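Local coordinates for protein Aac(6')-ib (Escherichia coli, PDB 2BUE) that probably transfers an acetyl group from acetyl-CoA to the 6'-amino group of aminoglycosides such as kanamycin B, thereby conferring antibiotic resistance, at residues 42-48 with 120-124; 77-81 with 92-97; 117-121 with 135-139. The protein carries 2 engineered substitutions. All blocks are in the same frame, centred on the assembly; numbering follows the deposited sequence.

Contact 1 of 3, residues 42-48 with 120-124; sequences WLNRSHI and LLANA. With COA (coenzyme A), chain B.
Trp42 and Ala122 make the central apolar touch: Ala122 CB sits squarely over one face of the indole, 3.4 Å from the centroid of the five-membered ring of Trp42, a CH-pi contact. Leu120 takes up the aliphatic side chains. Its CD1 lies 3.6 Å from Ile48 CD1, while its CD2 meets Leu43 CD2, and both pairs cross at about a right angle.

The polar contacts fasten the turn that follows the strand. His47 sends NE2 to Leu121 O at 2.9 Å, with the acceptor in the imidazole plane; the first torsion of 74°, which sets CG between backbone N and C, swings the ring there. Ala124 CB packs off-centre over a face of this ring. Arg45, extended from CG to NE, gives NH1 to Ala122 O at 2.8 Å; the acceptor lies in the guanidinium plane, whereas NH1 stands well above the carbonyl plane. A weak bond joins NH1 to OD1 of Asn123, whose ND2 bonds to Gln126 OE1. Leu121 N donates to O9P of coenzyme A over 2.8 Å.

Glu41 forms a salt bridge with Arg45. Helices 36-43 and 46-49 sit against the end of strand 114-121, beside strand 88-97 and helix 61-68.

Contact 2 of 3, residues 77-81 with 92-97; sequences SVTPY and YAQSYV. With RIO (ribostamycin), chain C.
Tyr81 and Ser95 meet at the phenol edge: the two hydroxyls, Tyr81 OH and Ser95 OG, are hydrogen-bonded at 2.7 Å, with OG close to the ring plane. A first torsion of -49° puts the Tyr81 ring beside its own backbone N and sends it diagonally across strand 92-97, past Ala93 to Ser95. Helix 131-144 covers this face of the sheet, its Leu139 touching both Tyr81 and Ala93.

On the face carrying Val78, Pro80, Gln94 and Tyr96, Val78 lies at a slant to both Gln94 and Tyr96. It puts CG1 against the amide of Gln94, and Val78 CG2 is 3.8 Å from Tyr96 CB. Tyr92 reaches along its own strand, and Tyr92 OH donates to Gln94 OE1 at 2.8 Å, in the amide plane on a lone pair. That bond and one from NE2 to Asp118 OD2 hold the amide, with Gln94 NE2 also donating to O3 of ribostamycin, 3.2 Å away. Tyr96 offers a ring face to N1 of the drug, and its hydroxyl is bound by Gln153.

Backbone bonds run the length of the ladder, the straightest from Thr79 N to Ser95 O (2.8 Å, 174° at the hydrogen). Together the strands form an antiparallel beta hairpin of the GNAT fold, with the ribostamycin pocket on one face and a helix on the other.

Contact 3 of 3, residues 117-121 with 135-139; sequences IDQLL and LVRAL. With RIO (ribostamycin), chain C.
Asp118 OD1 accepts two hydrogen bonds from ribostamycin, one from N3 and one from N2, each at 2.8 Å. The side chain leaves the strand on the face turned from helix 135-139. N3 is the amine on the exocyclic carbon C12, the 6'-amino group, and S1P of coenzyme A lies close to it. The two ligands thus meet beside this strand, with the carboxylate holding the amine that is probably the acetyl acceptor.

The residues on the other face, Ile117 and Gln119, point toward the helix, and no hydrogen bond links the two segments. Ile117 and Leu139 reach for each other tip to tip, Ile117 CG2 to Leu139 CD2 at 3.5 Å, tighter than usual for carbons. The other branch of Ile117 ends at CD1, 3.9 Å from Val136 CG1. Gln119 is bent at its second torsion (-67°), which folds the amide back against Val136: CG2 of the valine meets Gln119 CD at 3.6 Å, the two side chains crossing at about a right angle. Leu135 slides past in the opposite sense, laying CD2 along Gln119 CG at 3.7 Å and its CD1 near Leu121 CD2. The buried amide is not left without a partner, since Gln119 OE1 bonds to the hydroxyl of Tyr167.

Gln119 O accepts a bond from N4P of coenzyme A, so the strand serves both ligands. Helix 131-144 packs over strand 114-121 as the crossover of a beta-alpha-beta unit whose second strand, 151-154, lies parallel to the first. Helix 161-169 flanks it through Cys166 and Tyr167 on Val136, and Ala93 of strand 88-97 touches Gln119 and Leu139 from the other neighbouring strand.

In the fold
From the N terminus, the chain first lays down residues 42-48, whose partner comes only at 120-124, so contact 1 closes a long loop. Contact 2 falls wholly within that loop and closes the short hairpin of strands 78-85 and 88-97. Contact 3 starts on the strand where contact 1 ends, sharing Leu120 and Leu121, and closes the loop that leads from strand 114-121 into helix 131-144. The backbone bond between Leu120 N and Tyr92 O joins strand 114-121 to the hairpin of contact 2. Ribostamycin touches contacts 2 and 3, coenzyme A contacts 1 and 3, and strand 114-121 contacts both ligands.

Contact 1 of 3, residues 42-48 with 120-124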
loop_
_atom_site.group_PDB
_atom_site.type_symbol
_atom_site.label_atom_id
_atom_site.label_comp_id
_atom_site.label_asym_id
_atom_site.label_seq_id
_atom_site.Cartn_x
_atom_site.Cartn_y
_atom_site.Cartn_z
ATOM N N TRP A 42 13.378 -5.078 -7.058
ATOM C CA TRP A 42 12.811 -5.039 -5.696
ATOM C C TRP A 42 11.952 -6.253 -5.351
ATOM O O TRP A 42 12.099 -6.837 -4.261
ATOM C CB TRP A 42 11.977 -3.769 -5.506
ATOM C CG TRP A 42 12.773 -2.501 -5.499
ATOM C CD1 TRP A 42 14.139 -2.366 -5.520
ATOM C CD2 TRP A 42 12.231 -1.183 -5.435
ATOM N NE1 TRP A 42 14.480 -1.022 -5.480
ATOM C CE2 TRP A 42 13.322 -0.278 -5.425
ATOM C CE3 TRP A 42 10.915 -0.677 -5.387
ATOM C CZ2 TRP A 42 13.142 1.121 -5.357
ATOM C CZ3 TRP A 42 10.729 0.716 -5.321
ATOM C CH2 TRP A 42 11.846 1.597 -5.294
ATOM N N LEU A 43 11.042 -6.621 -6.252
ATOM C CA LEU A 43 10.084 -7.690 -5.990
ATOM C C LEU A 43 10.739 -9.075 -5.864
ATOM O O LEU A 43 10.103 -10.041 -5.446
ATOM C CB LEU A 43 8.948 -7.703 -7.033
ATOM C CG LEU A 43 8.016 -6.483 -6.972
ATOM C CD1 LEU A 43 7.062 -6.571 -8.146
ATOM C CD2 LEU A 43 7.236 -6.452 -5.635
ATOM N N ASN A 44 12.013 -9.146 -6.237
ATOM C CA ASN A 44 12.792 -10.370 -6.087
ATOM C C ASN A 44 13.814 -10.346 -4.946
ATOM O O ASN A 44 14.644 -11.275 -4.811
ATOM C CB ASN A 44 13.441 -10.721 -7.436
ATOM C CG ASN A 44 12.427 -11.301 -8.416
ATOM O OD1 ASN A 44 12.085 -12.488 -8.343
ATOM N ND2 ASN A 44 11.942 -10.472 -9.332
ATOM N N ARG A 45 13.773 -9.300 -4.135
ATOM C CA ARG A 45 14.595 -9.267 -2.923
ATOM C C ARG A 45 13.937 -10.116 -1.842
ATOM O O ARG A 45 12.714 -10.075 -1.676
ATOM C CB ARG A 45 14.849 -7.840 -2.468
ATOM C CG ARG A 45 15.633 -7.040 -3.512
ATOM C CD ARG A 45 15.957 -5.658 -3.036
ATOM N NE ARG A 45 16.865 -5.018 -3.990
ATOM C CZ ARG A 45 17.165 -3.729 -3.989
ATOM N NH1 ARG A 45 16.639 -2.909 -3.079
ATOM N NH2 ARG A 45 17.994 -3.256 -4.905
ATOM N N SER A 46 14.735 -10.908 -1.123
ATOM C CA SER A 46 14.180 -11.878 -0.175
ATOM C C SER A 46 13.238 -11.267 0.877
ATOM O O SER A 46 12.213 -11.869 1.206
ATOM C CB SER A 46 15.297 -12.680 0.496
ATOM O OG SER A 46 16.181 -11.828 1.197
ATOM N N HIS A 47 13.568 -10.082 1.396
ATOM C CA HIS A 47 12.707 -9.470 2.436
ATOM C C HIS A 47 11.326 -9.052 1.924
ATOM O O HIS A 47 10.394 -8.838 2.703
ATOM C CB HIS A 47 13.394 -8.293 3.122
ATOM C CG HIS A 47 13.480 -7.057 2.287
ATOM N ND1 HIS A 47 14.456 -6.867 1.326
ATOM C CD2 HIS A 47 12.728 -5.926 2.289
ATOM C CE1 HIS A 47 14.297 -5.677 0.774
ATOM N NE2 HIS A 47 13.248 -5.090 1.330
ATOM N N ILE A 48 11.217 -8.922 0.608
ATOM C CA ILE A 48 9.973 -8.542 -0.050
ATOM C C ILE A 48 9.190 -9.791 -0.491
ATOM O O ILE A 48 7.977 -9.908 -0.280
ATOM C CB ILE A 48 10.274 -7.577 -1.246
ATOM C CG1 ILE A 48 10.771 -6.227 -0.685
ATOM C CG2 ILE A 48 9.010 -7.359 -2.099
ATOM C CD1 ILE A 48 11.466 -5.306 -1.664
ATOM N N LEU A 120 5.764 -1.363 0.238
ATOM C CA LEU A 120 6.978 -2.096 0.594
ATOM C C LEU A 120 8.162 -1.125 0.592
ATOM O O LEU A 120 8.192 -0.153 -0.174
ATOM C CB LEU A 120 7.220 -3.254 -0.386
ATOM C CG LEU A 120 7.480 -2.869 -1.857
ATOM C CD1 LEU A 120 8.983 -2.670 -2.114
ATOM C CD2 LEU A 120 6.897 -3.909 -2.815
ATOM N N LEU A 121 9.130 -1.417 1.457
ATOM C CA LEU A 121 10.414 -0.724 1.460
ATOM C C LEU A 121 11.446 -1.557 0.689
ATOM O O LEU A 121 11.623 -2.756 0.936
ATOM C CB LEU A 121 10.907 -0.511 2.903
ATOM C CG LEU A 121 10.128 0.505 3.751
ATOM C CD1 LEU A 121 10.759 0.594 5.168
ATOM C CD2 LEU A 121 10.099 1.867 3.037
ATOM N N ALA A 122 12.146 -0.892 -0.214
ATOM C CA ALA A 122 13.069 -1.539 -1.141
ATOM C C ALA A 122 14.295 -2.203 -0.486
ATOM O O ALA A 122 14.763 -3.232 -0.975
ATOM C CB ALA A 122 13.541 -0.514 -2.175
ATOM N N ASN A 123 14.801 -1.605 0.596
ATOM C CA ASN A 123 16.133 -1.942 1.132
ATOM C C ASN A 123 16.075 -2.628 2.493
ATOM O O ASN A 123 15.569 -2.059 3.461
ATOM C CB ASN A 123 16.993 -0.678 1.214
ATOM C CG ASN A 123 17.249 -0.050 -0.158
ATOM O OD1 ASN A 123 17.640 -0.736 -1.104
ATOM N ND2 ASN A 123 16.996 1.235 -0.279
ATOM N N ALA A 124 16.589 -3.857 2.561
ATOM C CA ALA A 124 16.577 -4.619 3.809
ATOM C C ALA A 124 17.185 -3.807 4.949
ATOM O O ALA A 124 16.713 -3.863 6.086
ATOM C CB ALA A 124 17.331 -5.931 3.633
HETATM N N1A COA B . 7.239 -8.527 14.574
HETATM C C2A COA B . 6.395 -7.717 15.209
HETATM N N3A COA B . 6.626 -6.415 15.297
HETATM C C4A COA B . 7.734 -5.895 14.739
HETATM C C5A COA B . 8.636 -6.706 14.072
HETATM C C6A COA B . 8.367 -8.064 13.994
HETATM N N6A COA B . 9.220 -8.870 13.353
HETATM N N7A COA B . 9.632 -5.945 13.622
HETATM C C8A COA B . 9.374 -4.694 13.993
HETATM N N9A COA B . 8.225 -4.669 14.677
HETATM C C1B COA B . 7.576 -3.489 15.235
HETATM C C2B COA B . 8.663 -2.445 15.391
HETATM O O2B COA B . 9.181 -2.533 16.722
HETATM C C3B COA B . 7.893 -1.156 15.121
HETATM O O3B COA B . 7.079 -0.845 16.256
HETATM P P3B COA B . 7.625 0.098 17.429
HETATM O O7A COA B . 6.315 0.388 18.337
HETATM O O8A COA B . 8.040 1.493 16.745
HETATM O O9A COA B . 8.735 -0.543 18.187
HETATM C C4B COA B . 6.944 -1.575 13.987
HETATM O O4B COA B . 6.743 -3.007 14.132
HETATM C C5B COA B . 7.299 -1.253 12.533
HETATM O O5B COA B . 7.301 0.156 12.270
HETATM P P1A COA B . 8.367 0.724 11.177
HETATM O O1A COA B . 7.913 2.070 10.668
HETATM O O2A COA B . 9.777 0.603 11.630
HETATM O O3A COA B . 8.126 -0.340 10.016
HETATM P P2A COA B . 9.079 -0.468 8.698
HETATM O O4A COA B . 9.801 0.803 8.498
HETATM O O5A COA B . 9.820 -1.764 8.709
HETATM O O6A COA B . 7.921 -0.577 7.570
HETATM C CBP COA B . 6.881 -2.307 6.213
HETATM C CCP COA B . 6.915 -1.626 7.598
HETATM C CDP COA B . 5.840 -3.449 6.272
HETATM C CEP COA B . 6.464 -1.251 5.156
HETATM C CAP COA B . 8.302 -2.877 5.881
HETATM O OAP COA B . 8.820 -3.624 7.002
HETATM C C9P COA B . 8.328 -3.720 4.588
HETATM O O9P COA B . 8.235 -3.165 3.491
HETATM N N8P COA B . 8.460 -5.055 4.758
HETATM C C7P COA B . 8.504 -6.012 3.629
HETATM C C6P COA B . 7.230 -5.904 2.750
HETATM C C5P COA B . 5.904 -5.898 3.549
HETATM O O5P COA B . 5.749 -6.599 4.553
HETATM N N4P COA B . 4.941 -5.098 3.063
HETATM C C3P COA B . 3.637 -4.976 3.751
HETATM C C2P COA B . 2.622 -6.028 3.309
HETATM S S1P COA B . 0.956 -5.754 4.063
#

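Contact 2 of 3, residues 77-81 with 92-97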
loop_
_atom_site.group_PDB
_atom_site.type_symbol
_atom_site.label_atom_id
_atom_site.label_comp_id
_atom_site.label_asym_id
_atom_site.label_seq_id
_atom_site.Cartn_x
_atom_site.Cartn_y
_atom_site.Cartn_z
ATOM N N SER A 77 -8.296 -0.068 -11.129
ATOM C CA SER A 77 -8.454 1.033 -10.176
ATOM C C SER A 77 -7.291 1.092 -9.172
ATOM O O SER A 77 -7.479 1.509 -8.025
ATOM C CB SER A 77 -9.817 0.940 -9.463
ATOM O OG SER A 77 -10.872 1.200 -10.383
ATOM N N VAL A 78 -6.094 0.741 -9.642
ATOM C CA VAL A 78 -4.893 0.789 -8.832
ATOM C C VAL A 78 -3.952 1.864 -9.353
ATOM O O VAL A 78 -3.672 1.952 -10.577
ATOM C CB VAL A 78 -4.158 -0.606 -8.810
ATOM C CG1 VAL A 78 -2.809 -0.516 -8.065
ATOM C CG2 VAL A 78 -5.058 -1.698 -8.186
ATOM N N THR A 79 -3.452 2.666 -8.422
ATOM C CA THR A 79 -2.480 3.719 -8.730
ATOM C C THR A 79 -1.151 3.437 -8.042
ATOM O O THR A 79 -1.101 3.347 -6.806
ATOM C CB THR A 79 -3.010 5.105 -8.274
ATOM O OG1 THR A 79 -4.268 5.368 -8.906
ATOM C CG2 THR A 79 -2.014 6.216 -8.594
ATOM N N PRO A 80 -0.074 3.278 -8.837
ATOM C CA PRO A 80 1.259 2.991 -8.289
ATOM C C PRO A 80 2.091 4.228 -7.996
ATOM O O PRO A 80 2.091 5.197 -8.794
ATOM C CB PRO A 80 1.922 2.158 -9.402
ATOM C CG PRO A 80 1.360 2.762 -10.698
ATOM C CD PRO A 80 -0.066 3.279 -10.323
ATOM N N TYR A 81 2.818 4.179 -6.875
ATOM C CA TYR A 81 3.722 5.253 -6.456
ATOM C C TYR A 81 5.128 4.725 -6.164
ATOM O O TYR A 81 5.288 3.559 -5.774
ATOM C CB TYR A 81 3.232 5.917 -5.155
ATOM C CG TYR A 81 1.783 6.295 -5.168
ATOM C CD1 TYR A 81 1.357 7.491 -5.748
ATOM C CD2 TYR A 81 0.832 5.444 -4.609
ATOM C CE1 TYR A 81 -0.011 7.826 -5.775
ATOM C CE2 TYR A 81 -0.536 5.753 -4.614
ATOM C CZ TYR A 81 -0.947 6.944 -5.216
ATOM O OH TYR A 81 -2.284 7.264 -5.199
ATOM N N TYR A 92 7.928 1.076 -2.858
ATOM C CA TYR A 92 6.814 1.061 -3.788
ATOM C C TYR A 92 5.538 1.127 -2.958
ATOM O O TYR A 92 5.453 0.493 -1.912
ATOM C CB TYR A 92 6.816 -0.235 -4.616
ATOM C CG TYR A 92 5.531 -0.454 -5.386
ATOM C CD1 TYR A 92 5.351 0.103 -6.659
ATOM C CD2 TYR A 92 4.486 -1.230 -4.843
ATOM C CE1 TYR A 92 4.149 -0.101 -7.370
ATOM C CE2 TYR A 92 3.264 -1.432 -5.543
ATOM C CZ TYR A 92 3.123 -0.851 -6.813
ATOM O OH TYR A 92 1.967 -1.036 -7.533
ATOM N N ALA A 93 4.543 1.868 -3.431
ATOM C CA ALA A 93 3.234 1.832 -2.791
ATOM C C ALA A 93 2.153 1.870 -3.860
ATOM O O ALA A 93 2.419 2.210 -5.030
ATOM C CB ALA A 93 3.075 2.998 -1.789
ATOM N N GLN A 94 0.949 1.498 -3.469
ATOM C CA GLN A 94 -0.187 1.617 -4.385
ATOM C C GLN A 94 -1.420 1.941 -3.576
ATOM O O GLN A 94 -1.515 1.551 -2.395
ATOM C CB GLN A 94 -0.383 0.340 -5.206
ATOM C CG GLN A 94 -0.566 -0.918 -4.342
ATOM C CD GLN A 94 -0.758 -2.178 -5.168
ATOM O OE1 GLN A 94 -0.144 -2.354 -6.236
ATOM N NE2 GLN A 94 -1.575 -3.089 -4.652
ATOM N N SER A 95 -2.327 2.704 -4.188
ATOM C CA SER A 95 -3.650 2.907 -3.624
ATOM C C SER A 95 -4.688 2.359 -4.610
ATOM O O SER A 95 -4.447 2.313 -5.829
ATOM C CB SER A 95 -3.924 4.387 -3.333
ATOM O OG SER A 95 -3.856 5.170 -4.518
ATOM N N TYR A 96 -5.848 1.962 -4.108
ATOM C CA TYR A 96 -6.865 1.400 -4.983
ATOM C C TYR A 96 -8.250 1.812 -4.518
ATOM O O TYR A 96 -8.463 2.094 -3.320
ATOM C CB TYR A 96 -6.730 -0.148 -5.145
ATOM C CG TYR A 96 -6.817 -0.888 -3.825
ATOM C CD1 TYR A 96 -8.071 -1.245 -3.300
ATOM C CD2 TYR A 96 -5.654 -1.236 -3.104
ATOM C CE1 TYR A 96 -8.186 -1.900 -2.069
ATOM C CE2 TYR A 96 -5.777 -1.913 -1.846
ATOM C CZ TYR A 96 -7.036 -2.227 -1.354
ATOM O OH TYR A 96 -7.206 -2.872 -0.148
ATOM N N VAL A 97 -9.176 1.878 -5.474
ATOM C CA VAL A 97 -10.583 2.074 -5.135
ATOM C C VAL A 97 -11.146 0.705 -4.756
ATOM O O VAL A 97 -11.263 -0.187 -5.596
ATOM C CB VAL A 97 -11.371 2.686 -6.334
ATOM C CG1 VAL A 97 -12.870 2.835 -5.958
ATOM C CG2 VAL A 97 -10.759 4.053 -6.707
HETATM O O1 RIO C . 0.243 -5.820 -6.419
HETATM C C1 RIO C . -0.361 -5.324 -7.623
HETATM C C2 RIO C . -1.356 -6.374 -8.134
HETATM O O2 RIO C . -1.920 -7.148 -7.056
HETATM C C3 RIO C . -3.147 -6.540 -6.621
HETATM O O3 RIO C . -2.970 -5.890 -5.345
HETATM C C4 RIO C . -3.933 -6.336 -4.311
HETATM C C5 RIO C . -5.259 -5.524 -4.367
HETATM O O4 RIO C . -5.912 -5.727 -5.609
HETATM C C6 RIO C . -6.233 -5.836 -3.216
HETATM N N1 RIO C . -7.373 -4.876 -3.277
HETATM C C7 RIO C . -5.513 -5.685 -1.848
HETATM C C8 RIO C . -4.266 -6.593 -1.797
HETATM N N2 RIO C . -3.654 -6.479 -0.443
HETATM C C9 RIO C . -3.245 -6.200 -2.921
HETATM O O5 RIO C . -2.199 -7.212 -2.852
HETATM C C10 RIO C . -0.882 -6.689 -3.032
HETATM O O6 RIO C . -0.353 -6.219 -1.816
HETATM C C11 RIO C . -0.045 -7.245 -0.806
HETATM C C12 RIO C . 0.669 -6.504 0.350
HETATM N N3 RIO C . -0.307 -5.775 1.175
HETATM C C13 RIO C . 0.869 -8.361 -1.397
HETATM O O7 RIO C . 0.987 -9.409 -0.405
HETATM C C14 RIO C . 0.251 -8.919 -2.702
HETATM O O8 RIO C . 1.051 -9.988 -3.285
HETATM C C15 RIO C . -0.008 -7.786 -3.709
HETATM N N4 RIO C . -0.651 -8.267 -4.932
HETATM C C16 RIO C . -3.566 -5.574 -7.760
HETATM O O9 RIO C . -4.811 -6.041 -8.253
HETATM C C17 RIO C . -2.550 -5.833 -8.887
HETATM O O10 RIO C . -3.075 -6.907 -9.716
#

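Contact 3 of 3, residues 117-121 with 135-139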
loop_
_atom_site.group_PDB
_atom_site.type_symbol
_atom_site.label_atom_id
_atom_site.label_comp_id
_atom_site.label_asym_id
_atom_site.label_seq_id
_atom_site.Cartn_x
_atom_site.Cartn_y
_atom_site.Cartn_z
ATOM N N ILE A 117 -4.576 0.628 0.580
ATOM C CA ILE A 117 -3.160 0.814 0.274
ATOM C C ILE A 117 -2.366 -0.477 0.505
ATOM O O ILE A 117 -2.752 -1.327 1.342
ATOM C CB ILE A 117 -2.545 1.959 1.100
ATOM C CG1 ILE A 117 -2.702 1.693 2.615
ATOM C CG2 ILE A 117 -3.224 3.308 0.731
ATOM C CD1 ILE A 117 -1.877 2.671 3.511
ATOM N N ASP A 118 -1.254 -0.571 -0.216
ATOM C CA ASP A 118 -0.249 -1.644 -0.011
ATOM C C ASP A 118 1.092 -0.980 -0.245
ATOM O O ASP A 118 1.187 -0.029 -1.025
ATOM C CB ASP A 118 -0.424 -2.765 -1.033
ATOM C CG ASP A 118 -1.819 -3.365 -1.023
ATOM O OD1 ASP A 118 -2.129 -4.137 -0.097
ATOM O OD2 ASP A 118 -2.582 -3.054 -1.952
ATOM N N GLN A 119 2.134 -1.438 0.439
ATOM C CA GLN A 119 3.440 -0.820 0.237
ATOM C C GLN A 119 4.581 -1.704 0.719
ATOM O O GLN A 119 4.374 -2.689 1.444
ATOM C CB GLN A 119 3.519 0.577 0.897
ATOM C CG GLN A 119 3.719 0.582 2.386
ATOM C CD GLN A 119 2.558 0.037 3.139
ATOM O OE1 GLN A 119 1.396 0.369 2.859
ATOM N NE2 GLN A 119 2.855 -0.787 4.148
ATOM N N LEU A 120 5.764 -1.363 0.238
ATOM C CA LEU A 120 6.978 -2.096 0.594
ATOM C C LEU A 120 8.162 -1.125 0.592
ATOM O O LEU A 120 8.192 -0.153 -0.174
ATOM C CB LEU A 120 7.220 -3.254 -0.386
ATOM C CG LEU A 120 7.480 -2.869 -1.857
ATOM C CD1 LEU A 120 8.983 -2.670 -2.114
ATOM C CD2 LEU A 120 6.897 -3.909 -2.815
ATOM N N LEU A 121 9.130 -1.417 1.457
ATOM C CA LEU A 121 10.414 -0.724 1.460
ATOM C C LEU A 121 11.446 -1.557 0.689
ATOM O O LEU A 121 11.623 -2.756 0.936
ATOM C CB LEU A 121 10.907 -0.511 2.903
ATOM C CG LEU A 121 10.128 0.505 3.751
ATOM C CD1 LEU A 121 10.759 0.594 5.168
ATOM C CD2 LEU A 121 10.099 1.867 3.037
ATOM N N LEU A 135 6.202 6.536 5.344
ATOM C CA LEU A 135 5.641 6.275 4.024
ATOM C C LEU A 135 4.110 6.158 4.123
ATOM O O LEU A 135 3.368 6.829 3.381
ATOM C CB LEU A 135 6.273 5.003 3.436
ATOM C CG LEU A 135 5.962 4.627 1.987
ATOM C CD1 LEU A 135 6.925 3.531 1.549
ATOM C CD2 LEU A 135 4.499 4.160 1.823
ATOM N N VAL A 136 3.629 5.328 5.053
ATOM C CA VAL A 136 2.188 5.151 5.228
ATOM C C VAL A 136 1.505 6.483 5.588
ATOM O O VAL A 136 0.500 6.845 4.973
ATOM C CB VAL A 136 1.870 4.010 6.196
ATOM C CG1 VAL A 136 0.358 3.895 6.400
ATOM C CG2 VAL A 136 2.432 2.685 5.594
ATOM N N ARG A 137 2.085 7.243 6.511
ATOM C CA ARG A 137 1.515 8.553 6.863
ATOM C C ARG A 137 1.411 9.474 5.634
ATOM O O ARG A 137 0.407 10.161 5.438
ATOM C CB ARG A 137 2.322 9.204 7.989
ATOM C CG ARG A 137 2.147 8.499 9.327
ATOM C CD ARG A 137 2.966 9.160 10.413
ATOM N NE ARG A 137 2.725 8.532 11.705
ATOM C CZ ARG A 137 3.540 8.624 12.752
ATOM N NH1 ARG A 137 4.662 9.327 12.670
ATOM N NH2 ARG A 137 3.242 8.003 13.877
ATOM N N ALA A 138 2.445 9.467 4.793
ATOM C CA ALA A 138 2.456 10.297 3.576
ATOM C C ALA A 138 1.368 9.868 2.586
ATOM O O ALA A 138 0.677 10.714 1.977
ATOM C CB ALA A 138 3.841 10.258 2.923
ATOM N N LEU A 139 1.184 8.553 2.466
ATOM C CA LEU A 139 0.147 8.016 1.592
ATOM C C LEU A 139 -1.258 8.337 2.105
ATOM O O LEU A 139 -2.131 8.706 1.333
ATOM C CB LEU A 139 0.347 6.505 1.423
ATOM C CG LEU A 139 -0.494 5.878 0.303
ATOM C CD1 LEU A 139 -0.520 6.684 -1.016
ATOM C CD2 LEU A 139 -0.032 4.459 0.013
HETATM O O1 RIO C . 0.243 -5.820 -6.419
HETATM C C1 RIO C . -0.361 -5.324 -7.623
HETATM C C2 RIO C . -1.356 -6.374 -8.134
HETATM O O2 RIO C . -1.920 -7.148 -7.056
HETATM C C3 RIO C . -3.147 -6.540 -6.621
HETATM O O3 RIO C . -2.970 -5.890 -5.345
HETATM C C4 RIO C . -3.933 -6.336 -4.311
HETATM C C5 RIO C . -5.259 -5.524 -4.367
HETATM O O4 RIO C . -5.912 -5.727 -5.609
HETATM C C6 RIO C . -6.233 -5.836 -3.216
HETATM N N1 RIO C . -7.373 -4.876 -3.277
HETATM C C7 RIO C . -5.513 -5.685 -1.848
HETATM C C8 RIO C . -4.266 -6.593 -1.797
HETATM N N2 RIO C . -3.654 -6.479 -0.443
HETATM C C9 RIO C . -3.245 -6.200 -2.921
HETATM O O5 RIO C . -2.199 -7.212 -2.852
HETATM C C10 RIO C . -0.882 -6.689 -3.032
HETATM O O6 RIO C . -0.353 -6.219 -1.816
HETATM C C11 RIO C . -0.045 -7.245 -0.806
HETATM C C12 RIO C . 0.669 -6.504 0.350
HETATM N N3 RIO C . -0.307 -5.775 1.175
HETATM C C13 RIO C . 0.869 -8.361 -1.397
HETATM O O7 RIO C . 0.987 -9.409 -0.405
HETATM C C14 RIO C . 0.251 -8.919 -2.702
HETATM O O8 RIO C . 1.051 -9.988 -3.285
HETATM C C15 RIO C . -0.008 -7.786 -3.709
HETATM N N4 RIO C . -0.651 -8.267 -4.932
HETATM C C16 RIO C . -3.566 -5.574 -7.760
HETATM O O9 RIO C . -4.811 -6.041 -8.253
HETATM C C17 RIO C . -2.550 -5.833 -8.887
HETATM O O10 RIO C . -3.075 -6.907 -9.716
#